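Local coordinates for p22 protein (PDB 3JV1) that acts as an accessory factor for RNA editing of the cytochrome oxidase subunit II transcript in trypanosomes and belongs to the Mam33 family, at residues G52-I57 with V78-K83. Residues are numbered along the deposited sequence; the frame is centred on the assembly and turned at random.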
ATOM      1  N   GLY A  52       7.990  33.704   3.156  1.00 36.61           N
ATOM      2  CA  GLY A  52       7.263  34.637   3.990  1.00 36.14           C
ATOM      3  C   GLY A  52       6.697  33.838   5.147  1.00 36.69           C
ATOM      4  O   GLY A  52       7.433  33.116   5.820  1.00 36.16           O
ATOM      5  N   ASP A  53       5.393  33.941   5.380  1.00 34.98           N
ATOM      6  CA  ASP A  53       4.782  33.199   6.471  1.00 35.72           C
ATOM      7  C   ASP A  53       4.561  31.722   6.143  1.00 34.96           C
ATOM      8  O   ASP A  53       4.271  30.925   7.033  1.00 32.44           O
ATOM      9  CB  ASP A  53       3.443  33.821   6.864  1.00 39.70           C
ATOM     10  CG  ASP A  53       3.592  35.200   7.463  1.00 43.77           C
ATOM     11  OD1 ASP A  53       3.921  36.140   6.716  1.00 46.38           O
ATOM     12  OD2 ASP A  53       3.384  35.341   8.687  1.00 47.81           O
ATOM     13  N   GLU A  54       4.683  31.348   4.874  1.00 34.69           N
ATOM     14  CA  GLU A  54       4.469  29.952   4.523  1.00 33.78           C
ATOM     15  C   GLU A  54       5.752  29.147   4.511  1.00 32.31           C
ATOM     16  O   GLU A  54       6.849  29.692   4.418  1.00 32.02           O
ATOM     17  CB  GLU A  54       3.806  29.815   3.147  1.00 35.06           C
ATOM     18  CG  GLU A  54       3.502  31.113   2.422  1.00 37.08           C
ATOM     19  CD  GLU A  54       2.882  30.882   1.056  1.00 35.05           C
ATOM     20  OE1 GLU A  54       3.483  30.165   0.235  1.00 36.24           O
ATOM     21  OE2 GLU A  54       1.792  31.420   0.793  1.00 38.60           O
ATOM     22  N   GLU A  55       5.605  27.837   4.628  1.00 32.71           N
ATOM     23  CA  GLU A  55       6.753  26.954   4.550  1.00 32.44           C
ATOM     24  C   GLU A  55       6.433  26.049   3.374  1.00 32.58           C
ATOM     25  O   GLU A  55       5.292  25.626   3.211  1.00 30.95           O
ATOM     26  CB  GLU A  55       6.925  26.118   5.814  1.00 33.66           C
ATOM     27  CG  GLU A  55       8.167  25.226   5.736  1.00 35.86           C
ATOM     28  CD  GLU A  55       8.356  24.377   6.962  1.00 38.10           C
ATOM     29  OE1 GLU A  55       7.389  23.706   7.367  1.00 43.20           O
ATOM     30  OE2 GLU A  55       9.472  24.373   7.519  1.00 41.60           O
ATOM     31  N   ILE A  56       7.425  25.793   2.532  1.00 32.53           N
ATOM     32  CA  ILE A  56       7.230  24.942   1.371  1.00 32.67           C
ATOM     33  C   ILE A  56       8.018  23.669   1.658  1.00 33.21           C
ATOM     34  O   ILE A  56       9.211  23.732   1.953  1.00 32.20           O
ATOM     35  CB  ILE A  56       7.781  25.605   0.090  1.00 32.76           C
ATOM     36  CG1 ILE A  56       7.386  27.092   0.041  1.00 33.41           C
ATOM     37  CG2 ILE A  56       7.278  24.848  -1.137  1.00 33.59           C
ATOM     38  CD1 ILE A  56       5.902  27.368   0.070  1.00 31.08           C
ATOM     39  N   ILE A  57       7.351  22.523   1.578  1.00 32.07           N
ATOM     40  CA  ILE A  57       8.001  21.253   1.865  1.00 33.85           C
ATOM     41  C   ILE A  57       7.920  20.297   0.686  1.00 35.79           C
ATOM     42  O   ILE A  57       6.846  20.090   0.111  1.00 34.62           O
ATOM     43  CB  ILE A  57       7.361  20.583   3.085  1.00 35.75           C
ATOM     44  CG1 ILE A  57       7.485  21.507   4.296  1.00 38.54           C
ATOM     45  CG2 ILE A  57       8.018  19.240   3.350  1.00 36.74           C
ATOM     46  CD1 ILE A  57       6.785  20.999   5.535  1.00 41.66           C
ATOM     47  N   VAL A  78       2.392  23.367   0.818  1.00 31.61           N
ATOM     48  CA  VAL A  78       2.504  24.794   1.070  1.00 30.49           C
ATOM     49  C   VAL A  78       1.667  24.969   2.322  1.00 30.54           C
ATOM     50  O   VAL A  78       0.445  24.840   2.286  1.00 31.35           O
ATOM     51  CB  VAL A  78       1.942  25.630  -0.096  1.00 30.43           C
ATOM     52  CG1 VAL A  78       2.043  27.120   0.239  1.00 30.13           C
ATOM     53  CG2 VAL A  78       2.727  25.322  -1.372  1.00 25.94           C
ATOM     54  N   VAL A  79       2.346  25.230   3.436  1.00 31.71           N
ATOM     55  CA  VAL A  79       1.698  25.355   4.732  1.00 32.45           C
ATOM     56  C   VAL A  79       1.664  26.776   5.261  1.00 32.56           C
ATOM     57  O   VAL A  79       2.676  27.471   5.286  1.00 31.33           O
ATOM     58  CB  VAL A  79       2.413  24.452   5.768  1.00 33.55           C
ATOM     59  CG1 VAL A  79       1.584  24.347   7.045  1.00 30.04           C
ATOM     60  CG2 VAL A  79       2.658  23.076   5.164  1.00 30.80           C
ATOM     61  N   ASN A  80       0.490  27.188   5.714  1.00 35.60           N
ATOM     62  CA  ASN A  80       0.298  28.532   6.237  1.00 35.69           C
ATOM     63  C   ASN A  80      -0.983  28.573   7.066  1.00 36.41           C
ATOM     64  O   ASN A  80      -2.014  28.027   6.665  1.00 35.60           O
ATOM     65  CB  ASN A  80       0.216  29.523   5.067  1.00 35.29           C
ATOM     66  CG  ASN A  80       0.315  30.969   5.512  1.00 37.87           C
ATOM     67  OD1 ASN A  80       0.904  31.267   6.545  1.00 39.57           O
ATOM     68  ND2 ASN A  80      -0.241  31.877   4.716  1.00 38.51           N
ATOM     69  N   GLY A  81      -0.903  29.205   8.234  1.00 37.18           N
ATOM     70  CA  GLY A  81      -2.062  29.329   9.103  1.00 36.47           C
ATOM     71  C   GLY A  81      -2.696  28.023   9.545  1.00 35.96           C
ATOM     72  O   GLY A  81      -3.911  27.948   9.703  1.00 38.45           O
ATOM     73  N   GLY A  82      -1.888  26.991   9.737  1.00 35.93           N
ATOM     74  CA  GLY A  82      -2.427  25.714  10.171  1.00 35.66           C
ATOM     75  C   GLY A  82      -3.098  24.883   9.093  1.00 35.16           C
ATOM     76  O   GLY A  82      -3.715  23.859   9.391  1.00 33.24           O
ATOM     77  N   LYS A  83      -2.980  25.311   7.840  1.00 34.94           N
ATOM     78  CA  LYS A  83      -3.582  24.580   6.726  1.00 35.02           C
ATOM     79  C   LYS A  83      -2.533  24.315   5.651  1.00 34.27           C
ATOM     80  O   LYS A  83      -1.473  24.934   5.645  1.00 33.88           O
ATOM     81  CB  LYS A  83      -4.735  25.384   6.124  1.00 33.88           C
ATOM     82  CG  LYS A  83      -5.840  25.712   7.108  1.00 38.63           C
ATOM     83  CD  LYS A  83      -6.947  26.533   6.441  1.00 41.24           C
ATOM     84  CE  LYS A  83      -8.027  26.925   7.441  1.00 43.70           C
ATOM     85  NZ  LYS A  83      -8.675  25.727   8.054  1.00 46.03           N
TER
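Glu55 and Val79 face each other as an antiparallel hydrogen-bonded pair, joining the start of strand 54-63 to the end of strand 72-80. Val79 N donates a practically straight (178°) hydrogen bond to Glu55 O at 3.0 Å, and Glu55 N donates one to Val79 O, also at 3.0 Å. That second carbonyl is used twice, since Glu54 CA lies 3.2 Å from Val79 O in a CA-H...O contact.

The apolar contact lies on the face opposite the Glu55 and Val79 side chains, where Ile56 and Val78 form the adjoining non-hydrogen-bonded pair. Their side chains run alongside each other, and Ile56 CD1 reaches Val78 CG1 at 3.9 Å. Beta-branched residues suit these extended, buried positions, and Tyr144 packs on Val78.

Glu54, its CG eclipsing the backbone N (chi1 0°) and its chain extended beyond, slants across the same valine, OE1 3.4 Å from Val78 CG1, while Arg148 takes that oxygen in a salt bridge. Asn80 opens a type I' turn to Lys83 whose middle positions, Gly81 and Gly82, have positive phi, which glycine adopts readily. Backbone bonds thus set the strand register, while Val78 meets both an apolar neighbour and a carboxylate held by Arg148, which would offset its charge.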